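Local coordinates for endo alpha-1,4 polygalactosaminidase (Neosartorya fumigata, PDB 6OJ1), which hydrolyses alpha-1,4 linkages within galactosaminan chains as an endo-acting glycoside hydrolase and thereby disrupts microbial biofilms, at residues 43-47 against 48-52. Residues are numbered along the deposited sequence; the frame is centred on the assembly and turned at random.
With NAG (2-acetamido-2-deoxy-beta-D-glucopyranose), chain B; NAG (2-acetamido-2-deoxy-beta-D-glucopyranose), chain C.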
loop_
_atom_site.group_PDB
_atom_site.type_symbol
_atom_site.label_atom_id
_atom_site.label_comp_id
_atom_site.label_asym_id
_atom_site.label_seq_id
_atom_site.Cartn_x
_atom_site.Cartn_y
_atom_site.Cartn_z
ATOM N N GLN A 43 -1.968 -11.670 1.270
ATOM C CA GLN A 43 -3.194 -11.474 0.520
ATOM C C GLN A 43 -3.551 -10.003 0.654
ATOM O O GLN A 43 -3.242 -9.375 1.668
ATOM C CB GLN A 43 -4.320 -12.397 1.051
ATOM C CG GLN A 43 -5.775 -11.975 0.751
ATOM C CD GLN A 43 -6.191 -12.130 -0.715
ATOM O OE1 GLN A 43 -5.445 -11.790 -1.629
ATOM N NE2 GLN A 43 -7.398 -12.645 -0.939
ATOM N N ILE A 44 -4.172 -9.445 -0.379
ATOM C CA ILE A 44 -4.662 -8.076 -0.336
ATOM C C ILE A 44 -6.085 -8.066 -0.873
ATOM O O ILE A 44 -6.384 -8.719 -1.879
ATOM C CB ILE A 44 -3.764 -7.096 -1.122
ATOM C CG1 ILE A 44 -4.399 -5.697 -1.144
ATOM C CG2 ILE A 44 -3.472 -7.602 -2.543
ATOM C CD1 ILE A 44 -3.449 -4.576 -1.630
ATOM N N GLU A 45 -6.971 -7.359 -0.179
ATOM C CA GLU A 45 -8.370 -7.279 -0.605
ATOM C C GLU A 45 -8.868 -5.910 -0.166
ATOM O O GLU A 45 -9.049 -5.677 1.030
ATOM C CB GLU A 45 -9.214 -8.401 -0.008
ATOM C CG GLU A 45 -10.587 -8.552 -0.683
ATOM C CD GLU A 45 -11.585 -7.523 -0.197
ATOM O OE1 GLU A 45 -11.913 -7.542 1.013
ATOM O OE2 GLU A 45 -12.021 -6.678 -1.018
ATOM N N LEU A 46 -9.077 -5.011 -1.134
ATOM C CA LEU A 46 -9.408 -3.620 -0.863
ATOM C C LEU A 46 -10.797 -3.218 -1.329
ATOM O O LEU A 46 -11.247 -2.119 -0.980
ATOM C CB LEU A 46 -8.386 -2.685 -1.543
ATOM C CG LEU A 46 -6.936 -2.893 -1.154
ATOM C CD1 LEU A 46 -6.093 -1.729 -1.757
ATOM C CD2 LEU A 46 -6.819 -2.924 0.363
ATOM N N LEU A 47 -11.491 -4.065 -2.094
ATOM C CA LEU A 47 -12.725 -3.607 -2.730
ATOM C C LEU A 47 -13.897 -3.532 -1.749
ATOM O O LEU A 47 -14.709 -2.595 -1.812
ATOM C CB LEU A 47 -13.058 -4.514 -3.916
ATOM C CG LEU A 47 -14.281 -4.133 -4.742
ATOM C CD1 LEU A 47 -14.065 -2.754 -5.364
ATOM C CD2 LEU A 47 -14.540 -5.179 -5.823
ATOM N N TYR A 48 -14.021 -4.503 -0.841
ATOM C CA TYR A 48 -15.145 -4.562 0.081
ATOM C C TYR A 48 -14.642 -5.079 1.424
ATOM O O TYR A 48 -13.480 -5.462 1.568
ATOM C CB TYR A 48 -16.290 -5.442 -0.473
ATOM C CG TYR A 48 -15.800 -6.692 -1.201
ATOM C CD1 TYR A 48 -15.122 -7.696 -0.519
ATOM C CD2 TYR A 48 -16.016 -6.859 -2.564
ATOM C CE1 TYR A 48 -14.669 -8.826 -1.168
ATOM C CE2 TYR A 48 -15.568 -7.990 -3.226
ATOM C CZ TYR A 48 -14.891 -8.971 -2.522
ATOM O OH TYR A 48 -14.430 -10.089 -3.179
ATOM N N ALA A 49 -15.516 -5.059 2.422
ATOM C CA ALA A 49 -15.148 -5.586 3.728
ATOM C C ALA A 49 -14.677 -7.028 3.576
ATOM O O ALA A 49 -15.273 -7.808 2.832
ATOM C CB ALA A 49 -16.342 -5.510 4.679
ATOM N N LEU A 50 -13.585 -7.381 4.255
ATOM C CA LEU A 50 -13.014 -8.715 4.086
ATOM C C LEU A 50 -14.010 -9.785 4.520
ATOM O O LEU A 50 -14.490 -9.780 5.659
ATOM C CB LEU A 50 -11.710 -8.841 4.877
ATOM C CG LEU A 50 -11.002 -10.198 4.701
ATOM C CD1 LEU A 50 -10.383 -10.349 3.292
ATOM C CD2 LEU A 50 -9.951 -10.422 5.789
ATOM N N ASN A 51 -14.331 -10.706 3.604
ATOM C CA ASN A 51 -15.286 -11.763 3.919
ATOM C C ASN A 51 -14.783 -13.124 3.446
ATOM O O ASN A 51 -15.592 -14.038 3.206
ATOM C CB ASN A 51 -16.657 -11.474 3.297
ATOM C CG ASN A 51 -16.578 -11.251 1.800
ATOM O OD1 ASN A 51 -15.493 -11.218 1.230
ATOM N ND2 ASN A 51 -17.740 -11.113 1.154
ATOM N N ASP A 52 -13.476 -13.272 3.296
ATOM C CA ASP A 52 -12.875 -14.545 2.920
ATOM C C ASP A 52 -11.509 -14.603 3.589
ATOM O O ASP A 52 -10.602 -13.856 3.219
ATOM C CB ASP A 52 -12.758 -14.677 1.408
ATOM C CG ASP A 52 -12.273 -16.048 0.986
ATOM O OD1 ASP A 52 -11.761 -16.798 1.850
ATOM O OD2 ASP A 52 -12.443 -16.386 -0.199
HETATM C C1 NAG B . -17.832 -10.841 -0.254
HETATM C C2 NAG B . -18.528 -11.967 -1.009
HETATM C C3 NAG B . -18.810 -11.556 -2.457
HETATM C C4 NAG B . -19.514 -10.205 -2.528
HETATM C C5 NAG B . -18.724 -9.176 -1.726
HETATM C C6 NAG B . -19.406 -7.831 -1.636
HETATM C C7 NAG B . -17.930 -14.179 -0.148
HETATM C C8 NAG B . -16.945 -15.307 -0.204
HETATM N N2 NAG B . -17.693 -13.154 -0.970
HETATM O O3 NAG B . -19.610 -12.562 -3.065
HETATM O O4 NAG B . -19.582 -9.775 -3.886
HETATM O O5 NAG B . -18.579 -9.643 -0.381
HETATM O O6 NAG B . -20.725 -7.958 -1.115
HETATM O O7 NAG B . -18.908 -14.203 0.594
HETATM C C1 NAG C . -20.895 -9.325 -4.274
HETATM C C2 NAG C . -20.764 -8.568 -5.611
HETATM C C3 NAG C . -22.140 -8.190 -6.162
HETATM C C4 NAG C . -23.065 -9.396 -6.190
HETATM C C5 NAG C . -23.125 -10.032 -4.810
HETATM C C6 NAG C . -23.985 -11.278 -4.773
HETATM C C7 NAG C . -18.662 -7.315 -5.817
HETATM C C8 NAG C . -17.982 -6.004 -5.589
HETATM N N2 NAG C . -19.946 -7.377 -5.447
HETATM O O3 NAG C . -21.990 -7.711 -7.494
HETATM O O4 NAG C . -24.367 -8.975 -6.569
HETATM O O5 NAG C . -21.803 -10.427 -4.429
HETATM O O6 NAG C . -23.427 -12.318 -5.564
HETATM O O7 NAG C . -18.077 -8.276 -6.308
HETATM O O HOH W 1 -9.664 -12.892 0.781
HETATM O O HOH W 2 -10.986 -4.577 2.555
#
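Glu45 and Tyr48 make a local turn contact where the first strand of the (beta/alpha)-barrel runs out into the loop after it, and they illustrate how a buried carboxylate can organise a reversal of the chain. Tyr48 N donates to Glu45 OE2 over 3.0 Å in a nearly straight bond (170°), meeting the syn lone pair of that oxygen; Leu47 N adds a weak bond to the same atom. The other oxygen, Glu45 OE1, approaches to 2.7 Å from Tyr48 O. A bend at chi2 (-79°) folds the glutamate back, so that its carboxylate lies over one face of the Tyr48 ring, the two planes 27° apart. OE2 sits toward the rim there, 3.3 Å from Tyr48 CD1. Across the ring, C5 of the first N-acetylglucosamine, joined to Asn51 ND2, stands over the centre of the opposite face, consistent with a CH-pi contact. The second sugar brings its acetyl methyl C8 to the ring edge and within 3.5 Å of Leu47 CD2, while Leu47 CG packs obliquely on Tyr48 CD2. Deeper in, Leu50 CD1 comes to 4.0 Å from Glu45 CB. A water bridges Gln43 NE2 and Asp52 O; another lies within bonding distance of both Glu45 O and Tyr48 O. Beyond the turn, Tyr48 OH is hydrogen-bonded to the backbone N of Asn272, and ND2 of the same residue to Asn51 OD1. Leu50 rests on Tyr60 and Ile62 of strand 59-63, the parallel neighbour with which Gln43 and Glu45 of strand 42-45 share backbone hydrogen bonds.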